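Gp26 (Listeria phage P40, PDB 4JZ5) probably hydrolyses the glycan strands of Listeria peptidoglycan through its glycosyl hydrolase family 25 catalytic domain, as endolysins of this family do at host lysis. Local coordinates at residues S51-E63 with E93-L107. Numbering follows the deposited sequence.
Sequences SSNGTQKYDERLE and EANMLVSAYKKCRQL
The ring of Tyr58 is held between two side chains of helix 93-106. Met96 CE sits over the centre of one face in a CH-pi contact, 3.8 Å from the centroid of the Tyr58 ring. Lys103 CE lies over the opposite face, 3.6 Å from Tyr58 CZ. Three bends of about -70° fold the Met96 chain back, which sets its methyl group on the ring while Met96 CG touches Gly54 O. The Lys103 chain runs extended as far as CE and turns only at its last torsion (chi4 -70°). That turn leaves Lys103 NZ over the same face as a cation-pi partner, 4.7 Å from the centroid of the Tyr58 ring. At the ring edge Tyr58 OH meets Ser99 CB at 3.2 Å. In the barrel of this glycosyl hydrolase family 25 domain, the segments join strand 46-53, its hairpin partner 57-58 and the start of helix 62-72 to the outer helix 87-106. A classic beta bulge, with Gln56 and Lys57 facing Asn53, shapes the hairpin. Deeper in, Ala100 CB packs on Ser51 CB at 3.5 Å and on Leu62 CD2. The other Leu62 methyl, CD1, reaches Cys104 SG. At the start of the helix segment, the Glu93 carboxylate lies against Gly54, with Glu93 OE2 3.2 Å from Gly54 CA, and Glu93 OE1 accepts from Leu83 N. Near the far end Leu107 CD1 rests across the stem of Glu63, 3.8 Å from Glu63 CG.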
loop_
_atom_site.group_PDB
_atom_site.type_symbol
_atom_site.label_atom_id
_atom_site.label_comp_id
_atom_site.label_asym_id
_atom_site.label_seq_id
_atom_site.Cartn_x
_atom_site.Cartn_y
_atom_site.Cartn_z
ATOM N N SER A 51 -1.167 6.681 3.825
ATOM C CA SER A 51 -2.197 7.622 4.221
ATOM C C SER A 51 -2.065 8.113 5.651
ATOM O O SER A 51 -2.319 9.282 5.941
ATOM C CB SER A 51 -3.571 6.975 4.069
ATOM O OG SER A 51 -3.718 5.815 4.873
ATOM N N SER A 52 -1.697 7.204 6.552
ATOM C CA SER A 52 -1.937 7.409 7.963
ATOM C C SER A 52 -1.292 6.288 8.767
ATOM O O SER A 52 -1.089 5.185 8.261
ATOM C CB SER A 52 -3.446 7.450 8.235
ATOM O OG SER A 52 -4.158 6.518 7.436
ATOM N N ASN A 53 -0.990 6.608 10.017
ATOM C CA ASN A 53 -0.532 5.671 11.035
ATOM C C ASN A 53 -1.597 5.618 12.115
ATOM O O ASN A 53 -1.733 6.555 12.916
ATOM C CB ASN A 53 0.757 6.161 11.695
ATOM C CG ASN A 53 1.987 5.957 10.840
ATOM O OD1 ASN A 53 1.915 5.522 9.694
ATOM N ND2 ASN A 53 3.139 6.275 11.404
ATOM N N GLY A 54 -2.364 4.535 12.140
ATOM C CA GLY A 54 -3.469 4.436 13.077
ATOM C C GLY A 54 -4.397 5.637 13.000
ATOM O O GLY A 54 -4.649 6.177 11.928
ATOM N N THR A 55 -4.906 6.042 14.163
ATOM C CA THR A 55 -5.603 7.309 14.327
ATOM C C THR A 55 -4.647 8.389 14.831
ATOM O O THR A 55 -5.063 9.504 15.137
ATOM C CB THR A 55 -6.769 7.182 15.313
ATOM O OG1 THR A 55 -6.318 6.516 16.493
ATOM C CG2 THR A 55 -7.923 6.405 14.705
ATOM N N GLN A 56 -3.359 8.072 14.910
ATOM C CA GLN A 56 -2.379 8.987 15.479
ATOM C C GLN A 56 -2.143 10.181 14.565
ATOM O O GLN A 56 -2.099 11.317 15.031
ATOM C CB GLN A 56 -1.067 8.249 15.723
ATOM C CG GLN A 56 0.014 9.095 16.358
ATOM C CD GLN A 56 1.263 8.310 16.666
ATOM O OE1 GLN A 56 1.454 7.185 16.201
ATOM N NE2 GLN A 56 2.133 8.905 17.471
ATOM N N LYS A 57 -1.984 9.938 13.269
ATOM C CA LYS A 57 -1.686 11.015 12.334
ATOM C C LYS A 57 -1.901 10.557 10.904
ATOM O O LYS A 57 -1.839 9.360 10.595
ATOM C CB LYS A 57 -0.232 11.469 12.490
ATOM C CG LYS A 57 0.769 10.412 12.070
ATOM C CD LYS A 57 2.209 10.915 12.170
ATOM C CE LYS A 57 3.179 9.922 11.546
ATOM N NZ LYS A 57 4.596 10.255 11.854
ATOM N N TYR A 58 -2.168 11.519 10.033
ATOM C CA TYR A 58 -1.987 11.302 8.610
ATOM C C TYR A 58 -0.504 11.362 8.303
ATOM O O TYR A 58 0.257 12.047 8.988
ATOM C CB TYR A 58 -2.757 12.346 7.799
ATOM C CG TYR A 58 -4.243 12.230 8.046
ATOM C CD1 TYR A 58 -5.002 11.278 7.380
ATOM C CD2 TYR A 58 -4.876 13.026 8.992
ATOM C CE1 TYR A 58 -6.364 11.148 7.625
ATOM C CE2 TYR A 58 -6.239 12.908 9.239
ATOM C CZ TYR A 58 -6.974 11.964 8.559
ATOM O OH TYR A 58 -8.330 11.857 8.815
ATOM N N ASP A 59 -0.071 10.640 7.283
ATOM C CA ASP A 59 1.322 10.729 6.870
ATOM C C ASP A 59 1.638 12.161 6.455
ATOM O O ASP A 59 0.858 12.793 5.731
ATOM C CB ASP A 59 1.584 9.751 5.736
ATOM C CG ASP A 59 3.020 9.777 5.269
ATOM O OD1 ASP A 59 3.353 10.676 4.465
ATOM O OD2 ASP A 59 3.815 8.913 5.709
ATOM N N GLU A 60 2.777 12.665 6.914
ATOM C CA GLU A 60 3.139 14.055 6.718
ATOM C C GLU A 60 3.332 14.438 5.260
ATOM O O GLU A 60 3.324 15.628 4.946
ATOM C CB GLU A 60 4.424 14.359 7.491
ATOM C CG GLU A 60 4.305 14.209 9.015
ATOM C CD GLU A 60 4.644 12.807 9.557
ATOM O OE1 GLU A 60 4.371 11.773 8.904
ATOM O OE2 GLU A 60 5.186 12.741 10.688
ATOM N N ARG A 61 3.543 13.464 4.383
ATOM C CA ARG A 61 3.732 13.743 2.967
ATOM C C ARG A 61 2.546 13.291 2.120
ATOM O O ARG A 61 2.646 13.298 0.899
ATOM C CB ARG A 61 5.024 13.095 2.440
ATOM C CG ARG A 61 6.312 13.577 3.119
ATOM C CD ARG A 61 6.722 14.995 2.784
ATOM N NE ARG A 61 7.795 15.412 3.690
ATOM C CZ ARG A 61 8.528 16.507 3.556
ATOM N NH1 ARG A 61 8.341 17.321 2.534
ATOM N NH2 ARG A 61 9.467 16.779 4.451
ATOM N N LEU A 62 1.444 12.889 2.750
ATOM C CA LEU A 62 0.286 12.411 1.999
ATOM C C LEU A 62 -0.148 13.394 0.908
ATOM O O LEU A 62 -0.283 13.022 -0.263
ATOM C CB LEU A 62 -0.884 12.164 2.948
ATOM C CG LEU A 62 -2.251 11.941 2.293
ATOM C CD1 LEU A 62 -2.249 10.694 1.448
ATOM C CD2 LEU A 62 -3.321 11.834 3.365
ATOM N N GLU A 63 -0.363 14.646 1.275
ATOM C CA GLU A 63 -0.864 15.587 0.298
ATOM C C GLU A 63 0.196 15.940 -0.729
ATOM O O GLU A 63 -0.113 16.070 -1.910
ATOM C CB GLU A 63 -1.433 16.810 0.993
ATOM C CG GLU A 63 -2.658 16.432 1.829
ATOM C CD GLU A 63 -3.246 17.580 2.600
ATOM O OE1 GLU A 63 -3.075 18.728 2.165
ATOM O OE2 GLU A 63 -3.878 17.326 3.648
ATOM N N GLU A 93 -9.983 3.695 12.642
ATOM C CA GLU A 93 -8.834 3.614 11.750
ATOM C C GLU A 93 -9.272 3.460 10.292
ATOM O O GLU A 93 -8.678 4.068 9.392
ATOM C CB GLU A 93 -7.891 2.470 12.149
ATOM C CG GLU A 93 -7.096 2.817 13.404
ATOM C CD GLU A 93 -5.774 2.102 13.545
ATOM O OE1 GLU A 93 -5.293 1.472 12.560
ATOM O OE2 GLU A 93 -5.187 2.211 14.638
ATOM N N ALA A 94 -10.305 2.669 10.034
ATOM C CA ALA A 94 -10.844 2.580 8.683
ATOM C C ALA A 94 -11.268 3.965 8.195
ATOM O O ALA A 94 -11.023 4.317 7.034
ATOM C CB ALA A 94 -12.002 1.609 8.650
ATOM N N ASN A 95 -11.871 4.755 9.078
ATOM C CA ASN A 95 -12.264 6.109 8.712
ATOM C C ASN A 95 -11.084 7.033 8.445
ATOM O O ASN A 95 -11.217 7.989 7.697
ATOM C CB ASN A 95 -13.168 6.707 9.776
ATOM C CG ASN A 95 -14.555 6.122 9.738
ATOM O OD1 ASN A 95 -15.016 5.667 8.692
ATOM N ND2 ASN A 95 -15.245 6.156 10.871
ATOM N N MET A 96 -9.920 6.756 9.027
ATOM C CA MET A 96 -8.705 7.504 8.678
ATOM C C MET A 96 -8.374 7.301 7.208
ATOM O O MET A 96 -8.043 8.238 6.486
ATOM C CB MET A 96 -7.506 7.035 9.513
ATOM C CG MET A 96 -7.541 7.418 10.983
ATOM S SD MET A 96 -7.277 9.181 11.325
ATOM C CE MET A 96 -5.546 9.409 10.972
ATOM N N LEU A 97 -8.415 6.056 6.763
ATOM C CA LEU A 97 -8.115 5.759 5.374
ATOM C C LEU A 97 -9.166 6.391 4.451
ATOM O O LEU A 97 -8.818 6.957 3.410
ATOM C CB LEU A 97 -7.999 4.253 5.160
ATOM C CG LEU A 97 -7.680 3.774 3.738
ATOM C CD1 LEU A 97 -6.458 4.450 3.118
ATOM C CD2 LEU A 97 -7.496 2.275 3.740
ATOM N N VAL A 98 -10.438 6.313 4.826
ATOM C CA VAL A 98 -11.487 6.959 4.036
ATOM C C VAL A 98 -11.260 8.466 3.981
ATOM O O VAL A 98 -11.357 9.084 2.906
ATOM C CB VAL A 98 -12.886 6.629 4.592
ATOM C CG1 VAL A 98 -13.979 7.385 3.823
ATOM C CG2 VAL A 98 -13.144 5.136 4.530
ATOM N N SER A 99 -10.937 9.065 5.125
ATOM C CA SER A 99 -10.672 10.493 5.171
ATOM C C SER A 99 -9.476 10.885 4.309
ATOM O O SER A 99 -9.504 11.914 3.638
ATOM C CB SER A 99 -10.454 10.931 6.612
ATOM O OG SER A 99 -11.674 10.907 7.328
ATOM N N ALA A 100 -8.429 10.069 4.331
ATOM C CA ALA A 100 -7.259 10.324 3.493
ATOM C C ALA A 100 -7.624 10.280 2.013
ATOM O O ALA A 100 -7.166 11.114 1.221
ATOM C CB ALA A 100 -6.168 9.312 3.801
ATOM N N TYR A 101 -8.427 9.293 1.642
ATOM C CA TYR A 101 -8.948 9.198 0.282
ATOM C C TYR A 101 -9.714 10.480 -0.092
ATOM O O TYR A 101 -9.491 11.070 -1.151
ATOM C CB TYR A 101 -9.821 7.939 0.175
ATOM C CG TYR A 101 -10.523 7.797 -1.148
ATOM C CD1 TYR A 101 -9.862 7.336 -2.272
ATOM C CD2 TYR A 101 -11.854 8.133 -1.276
ATOM C CE1 TYR A 101 -10.512 7.219 -3.482
ATOM C CE2 TYR A 101 -12.509 8.007 -2.475
ATOM C CZ TYR A 101 -11.840 7.562 -3.583
ATOM O OH TYR A 101 -12.501 7.447 -4.782
ATOM N N LYS A 102 -10.595 10.922 0.792
ATOM C CA LYS A 102 -11.324 12.161 0.565
ATOM C C LYS A 102 -10.391 13.369 0.451
ATOM O O LYS A 102 -10.617 14.246 -0.370
ATOM C CB LYS A 102 -12.346 12.374 1.678
ATOM C CG LYS A 102 -13.489 11.366 1.686
ATOM C CD LYS A 102 -14.348 11.574 2.932
ATOM C CE LYS A 102 -15.632 10.763 2.942
ATOM N NZ LYS A 102 -16.456 11.105 4.141
ATOM N N LYS A 103 -9.357 13.434 1.271
ATOM C CA LYS A 103 -8.399 14.532 1.201
ATOM C C LYS A 103 -7.719 14.581 -0.167
ATOM O O LYS A 103 -7.537 15.643 -0.755
ATOM C CB LYS A 103 -7.341 14.383 2.286
ATOM C CG LYS A 103 -7.788 14.698 3.698
ATOM C CD LYS A 103 -6.658 14.417 4.683
ATOM C CE LYS A 103 -7.092 14.640 6.113
ATOM N NZ LYS A 103 -7.313 16.079 6.399
ATOM N N CYS A 104 -7.335 13.415 -0.675
ATOM C CA CYS A 104 -6.750 13.361 -2.003
ATOM C C CYS A 104 -7.732 13.883 -3.044
ATOM O O CYS A 104 -7.373 14.673 -3.905
ATOM C CB CYS A 104 -6.347 11.938 -2.349
ATOM S SG CYS A 104 -4.925 11.342 -1.384
ATOM N N ARG A 105 -8.987 13.449 -2.959
ATOM C CA ARG A 105 -9.982 13.893 -3.929
ATOM C C ARG A 105 -10.251 15.397 -3.815
ATOM O O ARG A 105 -10.500 16.057 -4.824
ATOM C CB ARG A 105 -11.280 13.087 -3.801
ATOM C CG ARG A 105 -11.114 11.608 -4.107
ATOM C CD ARG A 105 -12.415 10.995 -4.615
ATOM N NE ARG A 105 -12.770 11.562 -5.912
ATOM C CZ ARG A 105 -13.866 12.258 -6.188
ATOM N NH1 ARG A 105 -14.799 12.491 -5.273
ATOM N NH2 ARG A 105 -14.005 12.726 -7.407
ATOM N N GLN A 106 -10.193 15.952 -2.606
ATOM C CA GLN A 106 -10.340 17.386 -2.414
ATOM C C GLN A 106 -9.274 18.167 -3.175
ATOM O O GLN A 106 -9.524 19.297 -3.603
ATOM C CB GLN A 106 -10.280 17.735 -0.928
ATOM C CG GLN A 106 -10.444 19.216 -0.619
ATOM C CD GLN A 106 -11.892 19.645 -0.512
ATOM O OE1 GLN A 106 -12.770 18.840 -0.200
ATOM N NE2 GLN A 106 -12.146 20.924 -0.759
ATOM N N LEU A 107 -8.088 17.585 -3.343
ATOM C CA LEU A 107 -6.995 18.224 -4.066
ATOM C C LEU A 107 -7.057 17.925 -5.558
ATOM O O LEU A 107 -6.180 18.330 -6.313
ATOM C CB LEU A 107 -5.666 17.752 -3.499
ATOM C CG LEU A 107 -5.453 18.136 -2.034
ATOM C CD1 LEU A 107 -4.299 17.343 -1.438
ATOM C CD2 LEU A 107 -5.211 19.631 -1.904
#